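Local coordinates for protein BONZAI 1 (Arabidopsis thaliana, PDB 6KXT) that binds phospholipids in a calcium-dependent manner through its C2 domains, this chain being the second, and restrains cell death and defence responses in the plant, at residues I16-S21 and P34-S39. Sequence-based numbering, arbitrary orientation. Where two conformers were deposited one is given.
Sequences IVFRCS and PFLVVS
Leu36 faces both Phe18 and Cys20, dividing its two methyls between them across the interior of a C2 beta-sandwich. Strand 13-21 is paired with 67-70 and 133-143, and strand 34-40 with 48-52 and 81-87, so the contact joins two sheets; the segment axes come no nearer than 9.3 Å, and their N-to-C directions differ by 131°. Leu36 is the first residue along 34-39 to make the crossing. Its CD1 stands anti to CA (chi2 180°), which extends the chain straight across to Phe18, where Leu36 CD1 lies 3.4 Å from Phe18 CB and 3.5 Å from Phe18 CG. It therefore meets the root of the aromatic side chain, approaching the ring obliquely. The other methyl, Leu36 CD2, has a looser contact, 4.4 Å from Cys20 SG. Leu36 was modelled in two conformers, so the placing of both methyls holds for the conformer described. Two residues on, Val38 points inward as strand alternation requires, and Val38 CG2 reaches Phe18 CE2 at 4.3 Å, again obliquely. Phe18 thus touches Leu36 near its base and Val38 farther out on the ring. One face of the Phe18 ring is backed from within its own strand by Ile16, whose CG2 sits 3.6 Å above the plane over the centre. Leu107 of helix 104-113 and Leu135 also touch Phe18, while Cys85 of strand 81-87 adjoins Leu36 and Trp64 adjoins both Leu36 and Cys20. All four residues that meet across the sheets are buried, and each contributes carbon or sulfur alone; cohesion here thus rests on dispersion and the exclusion of water, without directional bonds.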
ATOM      1  N   ILE A  16       1.190  -8.209  -6.249  1.00 14.18           N
ATOM      2  CA  ILE A  16       2.164  -7.191  -5.790  1.00 14.87           C
ATOM      3  C   ILE A  16       2.852  -7.660  -4.532  1.00 14.72           C
ATOM      4  O   ILE A  16       2.184  -8.097  -3.575  1.00 15.00           O
ATOM      5  CB  ILE A  16       1.498  -5.817  -5.539  1.00 14.80           C
ATOM      6  CG1 ILE A  16       0.671  -5.383  -6.753  1.00 15.43           C
ATOM      7  CG2 ILE A  16       2.594  -4.808  -5.151  1.00 15.89           C
ATOM      8  CD1 ILE A  16       0.097  -3.974  -6.671  1.00 19.28           C
ATOM      9  N   VAL A  17       4.172  -7.604  -4.521  1.00 13.40           N
ATOM     10  CA  VAL A  17       4.987  -7.800  -3.290  1.00 14.28           C
ATOM     11  C   VAL A  17       5.456  -6.400  -2.893  1.00 12.42           C
ATOM     12  O   VAL A  17       6.212  -5.745  -3.654  1.00 13.14           O
ATOM     13  CB  VAL A  17       6.158  -8.775  -3.475  1.00 14.42           C
ATOM     14  CG1 VAL A  17       7.082  -8.726  -2.257  1.00 14.70           C
ATOM     15  CG2 VAL A  17       5.664 -10.191  -3.744  1.00 15.89           C
ATOM     16  N   PHE A  18       5.043  -5.939  -1.732  1.00 12.96           N
ATOM     17  CA  PHE A  18       5.445  -4.681  -1.093  1.00 12.64           C
ATOM     18  C   PHE A  18       6.561  -4.906  -0.093  1.00 13.96           C
ATOM     19  O   PHE A  18       6.611  -5.925   0.594  1.00 13.45           O
ATOM     20  CB  PHE A  18       4.263  -4.058  -0.351  1.00 13.31           C
ATOM     21  CG  PHE A  18       3.147  -3.553  -1.228  1.00 12.99           C
ATOM     22  CD1 PHE A  18       3.337  -2.396  -1.973  1.00 13.02           C
ATOM     23  CD2 PHE A  18       1.909  -4.157  -1.248  1.00 13.74           C
ATOM     24  CE1 PHE A  18       2.287  -1.849  -2.706  1.00 15.66           C
ATOM     25  CE2 PHE A  18       0.861  -3.601  -1.977  1.00 14.81           C
ATOM     26  CZ  PHE A  18       1.065  -2.465  -2.717  1.00 14.63           C
ATOM     27  N   ARG A  19       7.451  -3.922  -0.045  1.00 13.09           N
ATOM     28  CA  ARG A  19       8.579  -3.907   0.904  1.00 13.62           C
ATOM     29  C   ARG A  19       8.655  -2.506   1.495  1.00 14.16           C
ATOM     30  O   ARG A  19       8.415  -1.515   0.751  1.00 13.87           O
ATOM     31  CB  ARG A  19       9.865  -4.254   0.164  1.00 17.33           C
ATOM     32  CG  ARG A  19      11.124  -3.986   0.964  1.00 17.23           C
ATOM     33  CD  ARG A  19      12.313  -4.537   0.165  1.00 17.81           C
ATOM     34  NE  ARG A  19      12.649  -3.801  -1.061  1.00 17.17           N
ATOM     35  CZ  ARG A  19      13.420  -2.731  -1.087  1.00 14.44           C
ATOM     36  NH1 ARG A  19      13.883  -2.192   0.032  1.00 17.69           N
ATOM     37  NH2 ARG A  19      13.738  -2.179  -2.247  1.00 24.51           N
ATOM     38  N   CYS A  20       9.028  -2.360   2.757  1.00 13.45           N
ATOM     39  CA  CYS A  20       9.352  -1.062   3.342  1.00 13.94           C
ATOM     40  C   CYS A  20      10.805  -1.026   3.794  1.00 13.65           C
ATOM     41  O   CYS A  20      11.359  -2.105   4.163  1.00 16.02           O
ATOM     42  CB  CYS A  20       8.467  -0.672   4.508  1.00 14.69           C
ATOM     43  SG  CYS A  20       6.724  -0.546   4.042  1.00 15.71           S
ATOM     44  N   SER A  21      11.364   0.183   3.746  1.00 13.83           N
ATOM     45  CA  SER A  21      12.731   0.483   4.218  0.50 17.78           C
ATOM     46  C   SER A  21      12.660   1.464   5.389  1.00 15.18           C
ATOM     47  O   SER A  21      12.009   2.500   5.238  1.00 16.31           O
ATOM     48  CB  SER A  21      13.532   1.033   3.077  0.50 20.26           C
ATOM     49  OG  SER A  21      14.910   1.022   3.366  0.50 23.24           O
ATOM     50  N   PRO A  34       4.483  -4.142  11.701  1.00 15.49           N
ATOM     51  CA  PRO A  34       3.777  -3.525  10.607  1.00 13.72           C
ATOM     52  C   PRO A  34       2.991  -4.484   9.703  1.00 14.16           C
ATOM     53  O   PRO A  34       3.332  -5.627   9.527  1.00 15.24           O
ATOM     54  CB  PRO A  34       4.910  -2.911   9.778  1.00 13.71           C
ATOM     55  CG  PRO A  34       6.063  -3.835  10.009  1.00 15.17           C
ATOM     56  CD  PRO A  34       5.911  -4.253  11.460  1.00 16.61           C
ATOM     57  N   PHE A  35       1.936  -3.913   9.173  1.00 13.58           N
ATOM     58  CA  PHE A  35       1.126  -4.468   8.085  1.00 12.99           C
ATOM     59  C   PHE A  35       0.677  -3.313   7.201  1.00 12.06           C
ATOM     60  O   PHE A  35       0.751  -2.110   7.581  1.00 14.10           O
ATOM     61  CB  PHE A  35      -0.069  -5.252   8.667  1.00 14.40           C
ATOM     62  CG  PHE A  35      -1.143  -4.481   9.379  1.00 17.07           C
ATOM     63  CD1 PHE A  35      -0.940  -4.000  10.659  1.00 17.26           C
ATOM     64  CD2 PHE A  35      -2.354  -4.190   8.766  1.00 18.72           C
ATOM     65  CE1 PHE A  35      -1.916  -3.280  11.323  1.00 17.69           C
ATOM     66  CE2 PHE A  35      -3.361  -3.508   9.450  1.00 20.72           C
ATOM     67  CZ  PHE A  35      -3.130  -3.041  10.719  1.00 18.21           C
ATOM     68  N   LEU A  36       0.289  -3.705   5.974  1.00 12.87           N
ATOM     69  CA  LEU A  36      -0.235  -2.724   4.993  0.60 14.20           C
ATOM     70  C   LEU A  36      -1.719  -2.972   4.749  1.00 16.02           C
ATOM     71  O   LEU A  36      -2.167  -4.142   4.733  1.00 16.98           O
ATOM     72  CB  LEU A  36       0.452  -2.795   3.621  0.60 13.81           C
ATOM     73  CG  LEU A  36       1.954  -2.640   3.591  0.60 12.84           C
ATOM     74  CD1 LEU A  36       2.453  -2.741   2.148  0.60 15.37           C
ATOM     75  CD2 LEU A  36       2.355  -1.335   4.209  0.60 15.72           C
ATOM     76  N   VAL A  37      -2.452  -1.911   4.538  1.00 14.36           N
ATOM     77  CA  VAL A  37      -3.863  -1.965   4.093  1.00 14.48           C
ATOM     78  C   VAL A  37      -3.940  -1.136   2.815  1.00 15.80           C
ATOM     79  O   VAL A  37      -3.475   0.005   2.760  1.00 14.30           O
ATOM     80  CB  VAL A  37      -4.802  -1.402   5.170  1.00 17.53           C
ATOM     81  CG1 VAL A  37      -6.219  -1.372   4.646  1.00 16.89           C
ATOM     82  CG2 VAL A  37      -4.652  -2.207   6.463  1.00 18.72           C
ATOM     83  N   VAL A  38      -4.520  -1.729   1.773  1.00 14.69           N
ATOM     84  CA  VAL A  38      -4.858  -1.023   0.515  1.00 13.80           C
ATOM     85  C   VAL A  38      -6.336  -0.706   0.533  1.00 13.78           C
ATOM     86  O   VAL A  38      -7.123  -1.620   0.838  1.00 14.39           O
ATOM     87  CB  VAL A  38      -4.491  -1.877  -0.695  1.00 14.91           C
ATOM     88  CG1 VAL A  38      -4.796  -1.138  -1.967  1.00 16.03           C
ATOM     89  CG2 VAL A  38      -3.018  -2.235  -0.677  1.00 16.83           C
ATOM     90  N   SER A  39      -6.683   0.540   0.294  1.00 13.69           N
ATOM     91  CA  SER A  39      -8.100   0.983   0.371  1.00 13.70           C
ATOM     92  C   SER A  39      -8.486   1.764  -0.876  1.00 13.50           C
ATOM     93  O   SER A  39      -7.754   2.606  -1.430  1.00 14.53           O
ATOM     94  CB  SER A  39      -8.365   1.812   1.625  1.00 14.95           C
ATOM     95  OG  SER A  39      -7.939   1.104   2.748  1.00 16.44           O
TER